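Local coordinates for protein phytase (Citrobacter braakii, PDB 3ZHC) that is a phytase of the histidine phosphatase superfamily (branch 2), built from an alpha/beta domain and a second, largely helical part, at residues 133-138 / 310-315; 187-192 / 210-215. The protein carries 2 engineered substitutions. All blocks are in the same frame, centred on the assembly; numbering follows the deposited sequence.

Interaction 1 of 2, residues 133-138 / 310-315; sequences QVHYQK and YGIKLP. With FMT (formic acid), chain T.
At the surface of the alpha/beta part of the histidine phosphatase fold, His135 on the short strand 134-135 of the mixed sheet packs against Tyr310 and Ile312 of the hairpin joining strands 305-307 and 312-314, where Gly311 and Ile312 face Glu307 in a G1 beta bulge. Ile312 lays its CG1 over one face of the imidazole in a CH-pi contact, 3.8 Å from CG1 to the centroid of the His135 ring and 21° off the ring normal. CD1 of Ile312 lies on the same side but beyond the rim, 3.6 Å from CD2 of His135. The opposite face is covered toward its rim by the amide of Gln133. CB of His135 also meets CB of Tyr310 at 4.0 Å. Farther along, Gln137 crosses the phenol at about a right angle, its chain bent at chi2 (-61°), which carries OE1 to 3.3 Å from CE1 of Tyr310. The hydroxyl of that tyrosine is hydrogen-bonded to Asp144. At the ring edge His135 NE2 donates to O2 of a formic acid molecule over 2.8 Å, nearly straight at 169°. Lying between an aliphatic branch and an amide, the imidazole is limited in its rotation by these two faces, while its NE2 edge remains accessible to a small acid.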
loop_
_atom_site.group_PDB
_atom_site.type_symbol
_atom_site.label_atom_id
_atom_site.label_comp_id
_atom_site.label_asym_id
_atom_site.label_seq_id
_atom_site.Cartn_x
_atom_site.Cartn_y
_atom_site.Cartn_z
ATOM N N GLN B 133 2.811 4.863 39.777
ATOM C CA GLN B 133 1.387 5.150 39.641
ATOM C C GLN B 133 0.895 5.258 38.179
ATOM O O GLN B 133 1.618 5.749 37.307
ATOM C CB GLN B 133 1.060 6.458 40.380
ATOM C CG GLN B 133 -0.422 6.943 40.264
ATOM C CD GLN B 133 -0.757 8.109 41.181
ATOM O OE1 GLN B 133 -1.861 8.641 41.132
ATOM N NE2 GLN B 133 0.190 8.509 42.014
ATOM N N VAL B 134 -0.344 4.790 37.958
ATOM C CA VAL B 134 -1.062 4.958 36.716
ATOM C C VAL B 134 -2.080 6.046 37.012
ATOM O O VAL B 134 -3.022 5.815 37.770
ATOM C CB VAL B 134 -1.771 3.652 36.248
ATOM C CG1 VAL B 134 -2.573 3.896 34.964
ATOM C CG2 VAL B 134 -0.763 2.520 36.043
ATOM N N HIS B 135 -1.885 7.241 36.433
ATOM C CA HIS B 135 -2.824 8.354 36.631
ATOM C C HIS B 135 -4.033 8.226 35.702
ATOM O O HIS B 135 -3.910 7.769 34.551
ATOM C CB HIS B 135 -2.150 9.713 36.402
ATOM C CG HIS B 135 -1.067 10.026 37.378
ATOM N ND1 HIS B 135 -1.308 10.644 38.583
ATOM C CD2 HIS B 135 0.262 9.809 37.326
ATOM C CE1 HIS B 135 -0.169 10.791 39.231
ATOM N NE2 HIS B 135 0.801 10.291 38.488
ATOM N N TYR B 136 -5.188 8.636 36.217
ATOM C CA TYR B 136 -6.456 8.647 35.475
ATOM C C TYR B 136 -7.482 9.443 36.265
ATOM O O TYR B 136 -7.342 9.581 37.480
ATOM C CB TYR B 136 -6.985 7.211 35.214
ATOM C CG TYR B 136 -7.135 6.361 36.481
ATOM C CD1 TYR B 136 -6.056 5.645 36.984
ATOM C CD2 TYR B 136 -8.357 6.288 37.172
ATOM C CE1 TYR B 136 -6.169 4.860 38.150
ATOM C CE2 TYR B 136 -8.485 5.506 38.342
ATOM C CZ TYR B 136 -7.375 4.799 38.819
ATOM O OH TYR B 136 -7.470 4.043 39.934
ATOM N N GLN B 137 -8.508 9.961 35.581
ATOM C CA GLN B 137 -9.588 10.695 36.258
ATOM C C GLN B 137 -10.346 9.715 37.132
ATOM O O GLN B 137 -10.711 8.650 36.671
ATOM C CB GLN B 137 -10.546 11.387 35.256
ATOM C CG GLN B 137 -9.879 12.425 34.342
ATOM C CD GLN B 137 -9.237 13.585 35.111
ATOM O OE1 GLN B 137 -8.021 13.787 35.051
ATOM N NE2 GLN B 137 -10.051 14.335 35.839
ATOM N N LYS B 138 -10.567 10.087 38.401
ATOM C CA LYS B 138 -11.242 9.197 39.387
ATOM C C LYS B 138 -12.766 9.179 39.245
ATOM O O LYS B 138 -13.413 8.245 39.749
ATOM C CB LYS B 138 -10.813 9.540 40.830
ATOM C CG LYS B 138 -9.272 9.382 41.093
ATOM C CD LYS B 138 -8.809 7.918 41.012
ATOM C CE LYS B 138 -7.314 7.768 41.228
ATOM N NZ LYS B 138 -6.513 8.403 40.134
ATOM N N TYR B 310 -3.825 15.764 36.580
ATOM C CA TYR B 310 -3.325 14.490 37.141
ATOM C C TYR B 310 -2.333 14.681 38.314
ATOM O O TYR B 310 -2.189 13.786 39.133
ATOM C CB TYR B 310 -2.662 13.638 36.036
ATOM C CG TYR B 310 -3.537 13.452 34.808
ATOM C CD1 TYR B 310 -4.577 12.522 34.796
ATOM C CD2 TYR B 310 -3.326 14.217 33.654
ATOM C CE1 TYR B 310 -5.401 12.353 33.640
ATOM C CE2 TYR B 310 -4.134 14.062 32.504
ATOM C CZ TYR B 310 -5.161 13.135 32.506
ATOM O OH TYR B 310 -5.925 12.997 31.396
ATOM N N GLY B 311 -1.662 15.837 38.387
ATOM C CA GLY B 311 -0.662 16.103 39.439
ATOM C C GLY B 311 0.685 15.463 39.121
ATOM O O GLY B 311 1.318 14.876 40.003
ATOM N N ILE B 312 1.111 15.572 37.858
ATOM C CA ILE B 312 2.391 15.044 37.397
ATOM C C ILE B 312 3.357 16.205 37.295
ATOM O O ILE B 312 3.031 17.228 36.713
ATOM C CB ILE B 312 2.263 14.311 36.020
ATOM C CG1 ILE B 312 1.389 13.057 36.162
ATOM C CG2 ILE B 312 3.633 13.935 35.459
ATOM C CD1 ILE B 312 1.104 12.353 34.863
ATOM N N LYS B 313 4.547 16.046 37.871
ATOM C CA LYS B 313 5.576 17.069 37.794
ATOM C C LYS B 313 6.380 16.830 36.532
ATOM O O LYS B 313 7.238 15.948 36.499
ATOM C CB LYS B 313 6.478 17.047 39.034
ATOM C CG LYS B 313 5.740 17.402 40.366
ATOM C CD LYS B 313 5.304 18.876 40.425
ATOM C CE LYS B 313 4.770 19.264 41.824
ATOM N NZ LYS B 313 4.237 20.677 41.843
ATOM N N LEU B 314 6.083 17.612 35.484
ATOM C CA LEU B 314 6.831 17.555 34.225
ATOM C C LEU B 314 8.038 18.490 34.382
ATOM O O LEU B 314 7.961 19.456 35.133
ATOM C CB LEU B 314 5.953 17.966 33.031
ATOM C CG LEU B 314 4.767 17.044 32.645
ATOM C CD1 LEU B 314 3.912 17.663 31.548
ATOM C CD2 LEU B 314 5.244 15.636 32.220
ATOM N N PRO B 315 9.161 18.218 33.682
ATOM C CA PRO B 315 9.413 17.146 32.728
ATOM C C PRO B 315 9.712 15.785 33.382
ATOM O O PRO B 315 10.000 15.699 34.577
ATOM C CB PRO B 315 10.652 17.640 31.988
ATOM C CG PRO B 315 11.428 18.348 33.040
ATOM C CD PRO B 315 10.369 19.039 33.888
HETATM C C FMT T . 4.575 10.193 39.068
HETATM O O1 FMT T . 4.978 9.093 38.650
HETATM O O2 FMT T . 3.423 10.394 39.466
#

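Interaction 2 of 2, residues 187-192 / 210-215; sequences TLENVL and TLPEAL
At the N-terminus of the short helix 211-214, with Thr210 at the N-cap, the buried carboxylate of Glu189 from helix 182-192 accepts a hydrogen bond. Leu211 N donates to Glu189 OE2 over 2.9 Å with an N-H...acceptor angle of 171°, meeting the oxygen from above the carboxylate plane, 49° out of it. The glutamate spans the gap because its chain is extended beyond CG (chi2 159°), and OE2 also lies 3.4 Å from CA of Thr210, so the carboxylate sits snugly against the start of the helix. Its other oxygen, OE1, makes salt bridges to Lys208 and Arg186; with these two cations and the helix N-terminus close by, the group would be expected to favour its charged form. Beside this polar grip, CD1 of Leu211 makes the apolar part of the contact, crossing Leu188 and Leu192 at about right angles. Leu188 is backed by Leu267 and Leu270 of helix 260-280, and Phe194 also touches Leu211. The looser side is that of Glu213, exposed and making no contact with 187-192. Lys129 of the second subunit touches both Thr210 and Glu213. Between the leucines, CD1 of Leu211 stands 3.8 Å from CD2 of Leu188 and 3.9 Å from CD1 of Leu192.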
loop_
_atom_site.group_PDB
_atom_site.type_symbol
_atom_site.label_atom_id
_atom_site.label_comp_id
_atom_site.label_asym_id
_atom_site.label_seq_id
_atom_site.Cartn_x
_atom_site.Cartn_y
_atom_site.Cartn_z
ATOM N N THR B 187 -13.796 -10.478 0.035
ATOM C CA THR B 187 -13.001 -11.314 0.959
ATOM C C THR B 187 -13.712 -11.439 2.312
ATOM O O THR B 187 -13.829 -12.551 2.851
ATOM C CB THR B 187 -11.553 -10.784 1.134
ATOM O OG1 THR B 187 -10.928 -10.687 -0.149
ATOM C CG2 THR B 187 -10.713 -11.725 2.023
ATOM N N LEU B 188 -14.186 -10.314 2.852
ATOM C CA LEU B 188 -14.948 -10.335 4.122
ATOM C C LEU B 188 -16.193 -11.245 3.995
ATOM O O LEU B 188 -16.449 -12.067 4.866
ATOM C CB LEU B 188 -15.348 -8.920 4.577
ATOM C CG LEU B 188 -16.213 -8.812 5.852
ATOM C CD1 LEU B 188 -15.517 -9.516 7.030
ATOM C CD2 LEU B 188 -16.498 -7.382 6.178
ATOM N N GLU B 189 -16.934 -11.073 2.904
ATOM C CA GLU B 189 -18.116 -11.911 2.584
ATOM C C GLU B 189 -17.787 -13.406 2.516
ATOM O O GLU B 189 -18.548 -14.216 3.029
ATOM C CB GLU B 189 -18.741 -11.449 1.286
ATOM C CG GLU B 189 -19.484 -10.096 1.425
ATOM C CD GLU B 189 -19.668 -9.368 0.104
ATOM O OE1 GLU B 189 -19.474 -9.988 -0.974
ATOM O OE2 GLU B 189 -20.005 -8.161 0.133
ATOM N N ASN B 190 -16.651 -13.749 1.881
ATOM C CA ASN B 190 -16.186 -15.144 1.812
ATOM C C ASN B 190 -15.837 -15.687 3.198
ATOM O O ASN B 190 -16.165 -16.828 3.522
ATOM C CB ASN B 190 -14.974 -15.276 0.880
ATOM C CG ASN B 190 -14.524 -16.723 0.702
ATOM O OD1 ASN B 190 -15.242 -17.546 0.147
ATOM N ND2 ASN B 190 -13.314 -17.030 1.181
ATOM N N VAL B 191 -15.174 -14.855 4.012
ATOM C CA VAL B 191 -14.776 -15.251 5.392
ATOM C C VAL B 191 -16.025 -15.491 6.288
ATOM O O VAL B 191 -16.065 -16.440 7.066
ATOM C CB VAL B 191 -13.789 -14.222 6.000
ATOM C CG1 VAL B 191 -13.517 -14.492 7.459
ATOM C CG2 VAL B 191 -12.457 -14.238 5.189
ATOM N N LEU B 192 -17.023 -14.630 6.151
ATOM C CA LEU B 192 -18.282 -14.766 6.867
ATOM C C LEU B 192 -19.221 -15.839 6.287
ATOM O O LEU B 192 -20.177 -16.219 6.943
ATOM C CB LEU B 192 -19.055 -13.435 6.831
ATOM C CG LEU B 192 -18.521 -12.194 7.526
ATOM C CD1 LEU B 192 -19.299 -10.986 7.055
ATOM C CD2 LEU B 192 -18.613 -12.349 9.022
ATOM N N THR B 210 -24.363 -9.021 -1.556
ATOM C CA THR B 210 -23.191 -8.284 -1.007
ATOM C C THR B 210 -23.538 -7.438 0.223
ATOM O O THR B 210 -24.689 -7.045 0.420
ATOM C CB THR B 210 -22.520 -7.386 -2.080
ATOM O OG1 THR B 210 -23.424 -6.363 -2.485
ATOM C CG2 THR B 210 -22.083 -8.209 -3.295
ATOM N N LEU B 211 -22.524 -7.181 1.049
ATOM C CA LEU B 211 -22.692 -6.389 2.292
ATOM C C LEU B 211 -23.056 -4.931 2.039
ATOM O O LEU B 211 -23.960 -4.419 2.698
ATOM C CB LEU B 211 -21.438 -6.473 3.215
ATOM C CG LEU B 211 -21.482 -7.545 4.301
ATOM C CD1 LEU B 211 -20.105 -7.787 4.925
ATOM C CD2 LEU B 211 -22.498 -7.137 5.360
ATOM N N PRO B 212 -22.350 -4.255 1.096
ATOM C CA PRO B 212 -22.699 -2.858 0.825
ATOM C C PRO B 212 -24.135 -2.672 0.277
ATOM O O PRO B 212 -24.781 -1.709 0.620
ATOM C CB PRO B 212 -21.630 -2.420 -0.204
ATOM C CG PRO B 212 -20.545 -3.395 -0.060
ATOM C CD PRO B 212 -21.196 -4.675 0.282
ATOM N N GLU B 213 -24.603 -3.610 -0.549
ATOM C CA GLU B 213 -25.969 -3.565 -1.104
ATOM C C GLU B 213 -27.001 -3.888 -0.008
ATOM O O GLU B 213 -28.051 -3.266 0.045
ATOM C CB GLU B 213 -26.105 -4.522 -2.318
ATOM C CG GLU B 213 -27.354 -4.256 -3.245
ATOM C CD GLU B 213 -27.222 -2.995 -4.181
ATOM O OE1 GLU B 213 -26.111 -2.417 -4.310
ATOM O OE2 GLU B 213 -28.259 -2.601 -4.790
ATOM N N ALA B 214 -26.682 -4.858 0.863
ATOM C CA ALA B 214 -27.550 -5.227 2.000
ATOM C C ALA B 214 -27.590 -4.142 3.076
ATOM O O ALA B 214 -28.633 -3.900 3.656
ATOM C CB ALA B 214 -27.096 -6.548 2.620
ATOM N N LEU B 215 -26.432 -3.508 3.334
ATOM C CA LEU B 215 -26.288 -2.438 4.343
ATOM C C LEU B 215 -25.599 -1.198 3.725
ATOM O O LEU B 215 -24.395 -0.986 3.926
ATOM C CB LEU B 215 -25.500 -2.950 5.545
ATOM C CG LEU B 215 -26.159 -4.043 6.395
ATOM C CD1 LEU B 215 -25.121 -4.762 7.261
ATOM C CD2 LEU B 215 -27.262 -3.469 7.243
#

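In the fold
The two contacts illustrate how one chain combines distant and local closures. Interaction 1 joins segments 172 residues apart at their closest ends and ties the edge of the mixed sheet to a surface hairpin; interaction 2 joins segments only 18 residues apart, both falling within the stretch that interaction 1 spans, and fixes two helices together in the helical part. Their centres lie 45 Å apart on opposite sides of the chain's centre, with nearest atoms about 34 Å apart, so neither touches the other. Formic acid, probably from the crystallisation liquor, is bound at interaction 1, and another molecule lies about 4 Å from the side chain of Glu189 in interaction 2.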